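Local coordinates for protein dimethyl-sulfide monooxygenase (Hyphomicrobium sulfonivorans, PDB 6AK1) that oxidises dimethyl sulfide to methanethiol and formaldehyde with NADH and molecular oxygen, using FMN as cofactor, in the first step of dimethyl sulfide degradation, at residues Gln18-Trp23 and Glu306-Leu311; Leu281-Gly286 and Thr406-Tyr411. One frame throughout, in Å; residues are numbered along the deposited sequence.

Interaction 1. Residues Gln18-Trp23 and Glu306-Leu311; sequences QSAGTW and EGMLAL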
ATOM      1  N   GLN A  18      -5.557   3.683 -11.519  1.00 21.75           N
ATOM      2  CA  GLN A  18      -4.700   4.806 -11.869  1.00 25.97           C
ATOM      3  C   GLN A  18      -4.879   5.271 -13.314  1.00 26.27           C
ATOM      4  O   GLN A  18      -4.281   6.284 -13.695  1.00 26.12           O
ATOM      5  CB  GLN A  18      -3.231   4.446 -11.620  1.00 21.76           C
ATOM      6  CG  GLN A  18      -2.913   4.064 -10.180  1.00 24.51           C
ATOM      7  CD  GLN A  18      -3.053   5.239  -9.198  1.00 28.98           C
ATOM      8  OE1 GLN A  18      -3.825   5.176  -8.238  1.00 30.05           O
ATOM      9  NE2 GLN A  18      -2.296   6.300  -9.432  1.00 23.97           N
ATOM     10  N   SER A  19      -5.701   4.582 -14.120  1.00 21.78           N
ATOM     11  CA  SER A  19      -5.898   4.911 -15.530  1.00 24.72           C
ATOM     12  C   SER A  19      -7.383   4.954 -15.861  1.00 28.07           C
ATOM     13  O   SER A  19      -8.169   4.157 -15.340  1.00 30.45           O
ATOM     14  CB  SER A  19      -5.215   3.890 -16.447  1.00 25.98           C
ATOM     15  OG  SER A  19      -3.801   3.990 -16.363  1.00 27.66           O
ATOM     16  N   ALA A  20      -7.761   5.865 -16.761  1.00 23.98           N
ATOM     17  CA  ALA A  20      -9.159   6.088 -17.116  1.00 26.98           C
ATOM     18  C   ALA A  20      -9.436   5.567 -18.520  1.00 24.62           C
ATOM     19  O   ALA A  20      -8.646   5.804 -19.433  1.00 29.05           O
ATOM     20  CB  ALA A  20      -9.508   7.577 -17.028  1.00 23.06           C
ATOM     21  N   GLY A  21     -10.556   4.858 -18.692  1.00 23.23           N
ATOM     22  CA  GLY A  21     -10.967   4.362 -19.992  1.00 22.50           C
ATOM     23  C   GLY A  21     -10.240   3.133 -20.518  1.00 25.08           C
ATOM     24  O   GLY A  21     -10.805   2.412 -21.355  1.00 23.73           O
ATOM     25  N   THR A  22      -9.017   2.848 -20.053  1.00 23.95           N
ATOM     26  CA  THR A  22      -8.252   1.716 -20.582  1.00 21.55           C
ATOM     27  C   THR A  22      -8.829   0.348 -20.210  1.00 22.52           C
ATOM     28  O   THR A  22      -8.372  -0.663 -20.761  1.00 18.63           O
ATOM     29  CB  THR A  22      -6.799   1.795 -20.121  1.00 22.38           C
ATOM     30  OG1 THR A  22      -6.756   1.861 -18.698  1.00 21.85           O
ATOM     31  CG2 THR A  22      -6.094   3.029 -20.712  1.00 24.46           C
ATOM     32  N   TRP A  23      -9.814   0.281 -19.306  1.00 20.92           N
ATOM     33  CA  TRP A  23     -10.525  -0.972 -19.085  1.00 20.76           C
ATOM     34  C   TRP A  23     -11.302  -1.408 -20.314  1.00 21.86           C
ATOM     35  O   TRP A  23     -11.689  -2.577 -20.417  1.00 23.16           O
ATOM     36  CB  TRP A  23     -11.486  -0.842 -17.909  1.00 20.12           C
ATOM     37  CG  TRP A  23     -12.585   0.142 -18.143  1.00 21.36           C
ATOM     38  CD1 TRP A  23     -12.562   1.496 -17.882  1.00 20.44           C
ATOM     39  CD2 TRP A  23     -13.883  -0.138 -18.682  1.00 20.63           C
ATOM     40  NE1 TRP A  23     -13.775   2.059 -18.213  1.00 17.57           N
ATOM     41  CE2 TRP A  23     -14.595   1.084 -18.720  1.00 20.11           C
ATOM     42  CE3 TRP A  23     -14.513  -1.301 -19.141  1.00 20.97           C
ATOM     43  CZ2 TRP A  23     -15.909   1.168 -19.189  1.00 22.54           C
ATOM     44  CZ3 TRP A  23     -15.820  -1.213 -19.611  1.00 22.52           C
ATOM     45  CH2 TRP A  23     -16.501   0.015 -19.631  1.00 22.44           C
ATOM     46  N   GLU A 306     -12.968  12.390 -19.062  1.00 25.58           N
ATOM     47  CA  GLU A 306     -13.859  12.713 -17.957  1.00 28.31           C
ATOM     48  C   GLU A 306     -13.721  11.735 -16.793  1.00 28.72           C
ATOM     49  O   GLU A 306     -14.029  12.107 -15.657  1.00 26.81           O
ATOM     50  CB  GLU A 306     -15.303  12.790 -18.454  1.00 27.95           C
ATOM     51  CG  GLU A 306     -15.538  14.052 -19.291  1.00 33.61           C
ATOM     52  CD  GLU A 306     -16.928  14.642 -19.115  1.00 34.04           C
ATOM     53  OE1 GLU A 306     -17.824  14.305 -19.914  1.00 38.93           O
ATOM     54  OE2 GLU A 306     -17.130  15.434 -18.174  1.00 31.08           O
ATOM     55  N   GLY A 307     -13.244  10.512 -17.040  1.00 28.27           N
ATOM     56  CA  GLY A 307     -12.909   9.624 -15.939  1.00 22.20           C
ATOM     57  C   GLY A 307     -11.672  10.068 -15.172  1.00 25.89           C
ATOM     58  O   GLY A 307     -11.614   9.943 -13.942  1.00 24.99           O
ATOM     59  N   MET A 308     -10.659  10.579 -15.879  1.00 20.91           N
ATOM     60  CA  MET A 308      -9.475  11.068 -15.181  1.00 22.98           C
ATOM     61  C   MET A 308      -9.755  12.382 -14.453  1.00 23.05           C
ATOM     62  O   MET A 308      -9.110  12.683 -13.441  1.00 21.53           O
ATOM     63  CB  MET A 308      -8.312  11.230 -16.162  1.00 23.78           C
ATOM     64  CG  MET A 308      -6.975  11.551 -15.504  1.00 25.63           C
ATOM     65  SD  MET A 308      -6.512  10.447 -14.125  1.00 26.25           S
ATOM     66  CE  MET A 308      -6.424   8.857 -14.955  1.00 26.50           C
ATOM     67  N   LEU A 309     -10.716  13.172 -14.942  1.00 24.43           N
ATOM     68  CA  LEU A 309     -11.103  14.387 -14.230  1.00 22.48           C
ATOM     69  C   LEU A 309     -11.829  14.065 -12.932  1.00 24.82           C
ATOM     70  O   LEU A 309     -11.694  14.797 -11.941  1.00 22.59           O
ATOM     71  CB  LEU A 309     -11.972  15.267 -15.129  1.00 23.13           C
ATOM     72  CG  LEU A 309     -11.192  15.829 -16.321  1.00 26.34           C
ATOM     73  CD1 LEU A 309     -12.104  16.632 -17.248  1.00 30.68           C
ATOM     74  CD2 LEU A 309     -10.037  16.674 -15.835  1.00 23.64           C
ATOM     75  N   ALA A 310     -12.615  12.983 -12.914  1.00 20.88           N
ATOM     76  CA  ALA A 310     -13.213  12.552 -11.660  1.00 20.07           C
ATOM     77  C   ALA A 310     -12.136  12.177 -10.656  1.00 19.57           C
ATOM     78  O   ALA A 310     -12.218  12.549  -9.481  1.00 22.81           O
ATOM     79  CB  ALA A 310     -14.168  11.377 -11.894  1.00 23.92           C
ATOM     80  N   LEU A 311     -11.111  11.446 -11.102  1.00 21.47           N
ATOM     81  CA  LEU A 311     -10.051  11.028 -10.187  1.00 23.15           C
ATOM     82  C   LEU A 311      -9.251  12.225  -9.707  1.00 23.33           C
ATOM     83  O   LEU A 311      -8.986  12.361  -8.505  1.00 23.75           O
ATOM     84  CB  LEU A 311      -9.130  10.001 -10.860  1.00 21.16           C
ATOM     85  CG  LEU A 311      -9.658   8.580 -11.113  1.00 24.18           C
ATOM     86  CD1 LEU A 311      -8.687   7.792 -11.980  1.00 24.78           C
ATOM     87  CD2 LEU A 311      -9.940   7.837  -9.788  1.00 19.42           C
TER
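A20 and M308 meet where the loop that follows strand 6-12 packs on helix 305-316, in the TIM-barrel fold of the luciferase-like monooxygenases. The CB of A20 points toward the helix and rests on its backbone. CB of A20 lies 3.4 Å from N of M308 and 3.8 Å from C of G307. G307, with no side chain, lets the backbones approach; its CA is 5.3 Å from CA of A20. M308 reaches the methyl of A20 at two points, CB and CE. Its CG is anti to the backbone N (chi1 -172°), and the chain bends at chi2 and again at chi3. The bends bring CE back against the loop, 3.9 Å from CB of A20. No hydrogen bond crosses; methyl groups pack on each other and on backbone atoms, all in buried residues. W315, further along the same helix, touches the side chains of Q18 and M308. A20 and C363 are joined by backbone hydrogen bonding. Q18 lies about 11 Å, side chain to side chain, from D58 and T104, which probably bind FMN. The M308 methyl ends against the loop backbone, with CE 3.6 Å from O of Q18.

Interaction 2. Residues Leu281-Gly286 and Thr406-Tyr411; sequences LTVITG and TDFIDY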
ATOM      1  N   LEU A 281       4.781   4.052 -10.392  1.00 19.47           N
ATOM      2  CA  LEU A 281       5.299   4.065 -11.753  1.00 22.06           C
ATOM      3  C   LEU A 281       4.422   3.168 -12.611  1.00 24.50           C
ATOM      4  O   LEU A 281       3.998   2.093 -12.164  1.00 22.52           O
ATOM      5  CB  LEU A 281       6.751   3.580 -11.828  1.00 19.79           C
ATOM      6  CG  LEU A 281       7.441   3.644 -13.199  1.00 23.92           C
ATOM      7  CD1 LEU A 281       7.624   5.111 -13.694  1.00 24.91           C
ATOM      8  CD2 LEU A 281       8.778   2.965 -13.122  1.00 19.84           C
ATOM      9  N   THR A 282       4.148   3.624 -13.833  1.00 23.11           N
ATOM     10  CA  THR A 282       3.457   2.842 -14.852  1.00 22.99           C
ATOM     11  C   THR A 282       4.411   2.598 -16.012  1.00 23.78           C
ATOM     12  O   THR A 282       4.935   3.550 -16.601  1.00 25.54           O
ATOM     13  CB  THR A 282       2.208   3.572 -15.345  1.00 24.30           C
ATOM     14  OG1 THR A 282       1.376   3.891 -14.222  1.00 25.41           O
ATOM     15  CG2 THR A 282       1.444   2.701 -16.352  1.00 21.32           C
ATOM     16  N   VAL A 283       4.608   1.334 -16.360  1.00 23.17           N
ATOM     17  CA  VAL A 283       5.528   0.930 -17.411  1.00 22.25           C
ATOM     18  C   VAL A 283       4.716   0.362 -18.569  1.00 25.31           C
ATOM     19  O   VAL A 283       3.980  -0.619 -18.397  1.00 24.91           O
ATOM     20  CB  VAL A 283       6.548  -0.096 -16.897  1.00 19.99           C
ATOM     21  CG1 VAL A 283       7.443  -0.595 -18.044  1.00 20.77           C
ATOM     22  CG2 VAL A 283       7.378   0.508 -15.778  1.00 22.90           C
ATOM     23  N   ILE A 284       4.844   0.981 -19.741  1.00 24.22           N
ATOM     24  CA  ILE A 284       4.347   0.426 -20.995  1.00 25.48           C
ATOM     25  C   ILE A 284       5.563  -0.005 -21.801  1.00 28.76           C
ATOM     26  O   ILE A 284       6.418   0.829 -22.139  1.00 27.64           O
ATOM     27  CB  ILE A 284       3.504   1.438 -21.796  1.00 26.82           C
ATOM     28  CG1 ILE A 284       2.488   2.179 -20.909  1.00 29.00           C
ATOM     29  CG2 ILE A 284       2.819   0.746 -22.993  1.00 22.54           C
ATOM     30  CD1 ILE A 284       1.255   1.377 -20.571  1.00 28.70           C
ATOM     31  N   THR A 285       5.649  -1.293 -22.128  1.00 25.03           N
ATOM     32  CA  THR A 285       6.847  -1.777 -22.803  1.00 24.12           C
ATOM     33  C   THR A 285       6.466  -2.763 -23.909  1.00 27.23           C
ATOM     34  O   THR A 285       5.286  -2.960 -24.229  1.00 25.76           O
ATOM     35  CB  THR A 285       7.833  -2.383 -21.791  1.00 19.99           C
ATOM     36  OG1 THR A 285       8.982  -2.880 -22.490  1.00 27.60           O
ATOM     37  CG2 THR A 285       7.193  -3.523 -21.031  1.00 23.85           C
ATOM     38  N   GLY A 286       7.503  -3.376 -24.478  1.00 30.69           N
ATOM     39  CA  GLY A 286       7.392  -4.232 -25.644  1.00 27.30           C
ATOM     40  C   GLY A 286       8.782  -4.534 -26.177  1.00 29.58           C
ATOM     41  O   GLY A 286       9.791  -4.208 -25.544  1.00 26.06           O
ATOM     42  N   THR A 406       2.306  -8.957 -16.875  1.00 22.09           N
ATOM     43  CA  THR A 406       2.839  -9.955 -17.798  1.00 23.26           C
ATOM     44  C   THR A 406       3.910  -9.368 -18.712  1.00 24.56           C
ATOM     45  O   THR A 406       4.957  -9.993 -18.927  1.00 24.26           O
ATOM     46  CB  THR A 406       1.699 -10.555 -18.620  1.00 26.53           C
ATOM     47  OG1 THR A 406       0.780 -11.206 -17.733  1.00 25.16           O
ATOM     48  CG2 THR A 406       2.238 -11.586 -19.621  1.00 25.78           C
ATOM     49  N   ASP A 407       3.672  -8.171 -19.265  1.00 21.85           N
ATOM     50  CA  ASP A 407       4.684  -7.546 -20.119  1.00 23.10           C
ATOM     51  C   ASP A 407       5.948  -7.214 -19.328  1.00 26.61           C
ATOM     52  O   ASP A 407       7.068  -7.416 -19.818  1.00 24.65           O
ATOM     53  CB  ASP A 407       4.137  -6.273 -20.769  1.00 24.02           C
ATOM     54  CG  ASP A 407       3.253  -6.546 -21.963  1.00 28.92           C
ATOM     55  OD1 ASP A 407       3.196  -7.709 -22.432  1.00 31.55           O
ATOM     56  OD2 ASP A 407       2.619  -5.573 -22.442  1.00 28.00           O
ATOM     57  N   PHE A 408       5.793  -6.688 -18.107  1.00 21.52           N
ATOM     58  CA  PHE A 408       6.961  -6.427 -17.271  1.00 23.44           C
ATOM     59  C   PHE A 408       7.774  -7.695 -17.048  1.00 21.29           C
ATOM     60  O   PHE A 408       9.002  -7.693 -17.195  1.00 23.82           O
ATOM     61  CB  PHE A 408       6.548  -5.833 -15.926  1.00 20.77           C
ATOM     62  CG  PHE A 408       7.680  -5.157 -15.209  1.00 20.23           C
ATOM     63  CD1 PHE A 408       8.507  -5.875 -14.371  1.00 17.04           C
ATOM     64  CD2 PHE A 408       7.935  -3.800 -15.411  1.00 21.49           C
ATOM     65  CE1 PHE A 408       9.560  -5.268 -13.728  1.00 20.37           C
ATOM     66  CE2 PHE A 408       8.993  -3.183 -14.763  1.00 19.60           C
ATOM     67  CZ  PHE A 408       9.804  -3.916 -13.925  1.00 17.20           C
ATOM     68  N   ILE A 409       7.105  -8.790 -16.684  1.00 23.94           N
ATOM     69  CA  ILE A 409       7.821 -10.040 -16.448  1.00 25.10           C
ATOM     70  C   ILE A 409       8.503 -10.523 -17.727  1.00 22.46           C
ATOM     71  O   ILE A 409       9.674 -10.906 -17.710  1.00 23.72           O
ATOM     72  CB  ILE A 409       6.866 -11.098 -15.871  1.00 25.68           C
ATOM     73  CG1 ILE A 409       6.317 -10.616 -14.526  1.00 23.81           C
ATOM     74  CG2 ILE A 409       7.577 -12.458 -15.725  1.00 24.71           C
ATOM     75  CD1 ILE A 409       5.217 -11.510 -13.952  1.00 26.48           C
ATOM     76  N   ASP A 410       7.800 -10.475 -18.857  1.00 24.53           N
ATOM     77  CA  ASP A 410       8.342 -11.050 -20.090  1.00 26.80           C
ATOM     78  C   ASP A 410       9.488 -10.216 -20.663  1.00 26.31           C
ATOM     79  O   ASP A 410      10.494 -10.770 -21.120  1.00 25.50           O
ATOM     80  CB  ASP A 410       7.227 -11.203 -21.129  1.00 25.41           C
ATOM     81  CG  ASP A 410       6.190 -12.245 -20.718  1.00 27.05           C
ATOM     82  OD1 ASP A 410       6.467 -13.039 -19.803  1.00 27.91           O
ATOM     83  OD2 ASP A 410       5.100 -12.272 -21.310  1.00 28.23           O
ATOM     84  N   TYR A 411       9.347  -8.893 -20.674  1.00 25.42           N
ATOM     85  CA  TYR A 411      10.268  -8.013 -21.391  1.00 24.84           C
ATOM     86  C   TYR A 411      11.322  -7.364 -20.504  1.00 27.82           C
ATOM     87  O   TYR A 411      12.437  -7.129 -20.974  1.00 30.64           O
ATOM     88  CB  TYR A 411       9.508  -6.888 -22.089  1.00 25.02           C
ATOM     89  CG  TYR A 411       8.615  -7.270 -23.241  1.00 25.78           C
ATOM     90  CD1 TYR A 411       9.149  -7.556 -24.488  1.00 25.12           C
ATOM     91  CD2 TYR A 411       7.232  -7.270 -23.098  1.00 24.33           C
ATOM     92  CE1 TYR A 411       8.337  -7.872 -25.546  1.00 24.06           C
ATOM     93  CE2 TYR A 411       6.408  -7.583 -24.156  1.00 29.50           C
ATOM     94  CZ  TYR A 411       6.974  -7.880 -25.387  1.00 29.96           C
ATOM     95  OH  TYR A 411       6.175  -8.183 -26.466  1.00 32.43           O
TER
HETATM   96  O   HOH W   1       3.469  -3.091 -21.227  1.00 19.55           O
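G286 lies flat against the ring of Y411 where a barrel strand of the TIM-barrel fold meets an outer helix. Residues 281-286 include the last part of strand 276-284 and continue past it. Residues 406-411 belong to helix 403-418. CA of G286 sits 3.6 Å from the ring centroid of Y411, only 8° off the ring normal. This is a CH-pi contact over the ring face. The peptide continues across that face, with C of G286 3.4 Å from CE1 of Y411. The ring's in-plane edge is met by CB of D407, one helical turn back.

T285 packs beside them, with CG2 4.1 Å from CB of D407. With OG1 anti to the backbone N (chi1 178°), the hydroxyl bonds to the carbonyl of G373. Deeper in, V283 meets F408. CG2 of V283 lies at the edge of the F408 ring, near its plane, 4.2 Å from CE2. L396 of strand 393-397 touches both side chains, and L382 of helix 375-388 also packs on F408.

The polar link is indirect. K295 forms a salt bridge with OD2 of D407 and a hydrogen bond with O of T285, so it ties the helix to the backbone of T285. A water adds a second bridge. It accepts from N of T285 at 3.0 Å and donates to OD2 of D407 at 2.9 Å.

Overall arrangement
Each interaction joins a helix to a part of the barrel: in interaction 1 the loop after strand 6-12, in interaction 2 strand 276-284 itself and the residues just past it. Their centres are 20 Å apart and their nearest atoms about 5 Å apart, so they do not touch. Interaction 1 is buried throughout and is van der Waals packing without a hydrogen bond across its segments. Interaction 2 is larger, 261 against 174 Å². Its strand side is buried, but its helix side is partly exposed at D407 and Y411. There a bridging water accompanies the packing. Interaction 1 lies nearer the probable FMN site, whereas interaction 2 lies away from the annotated sites.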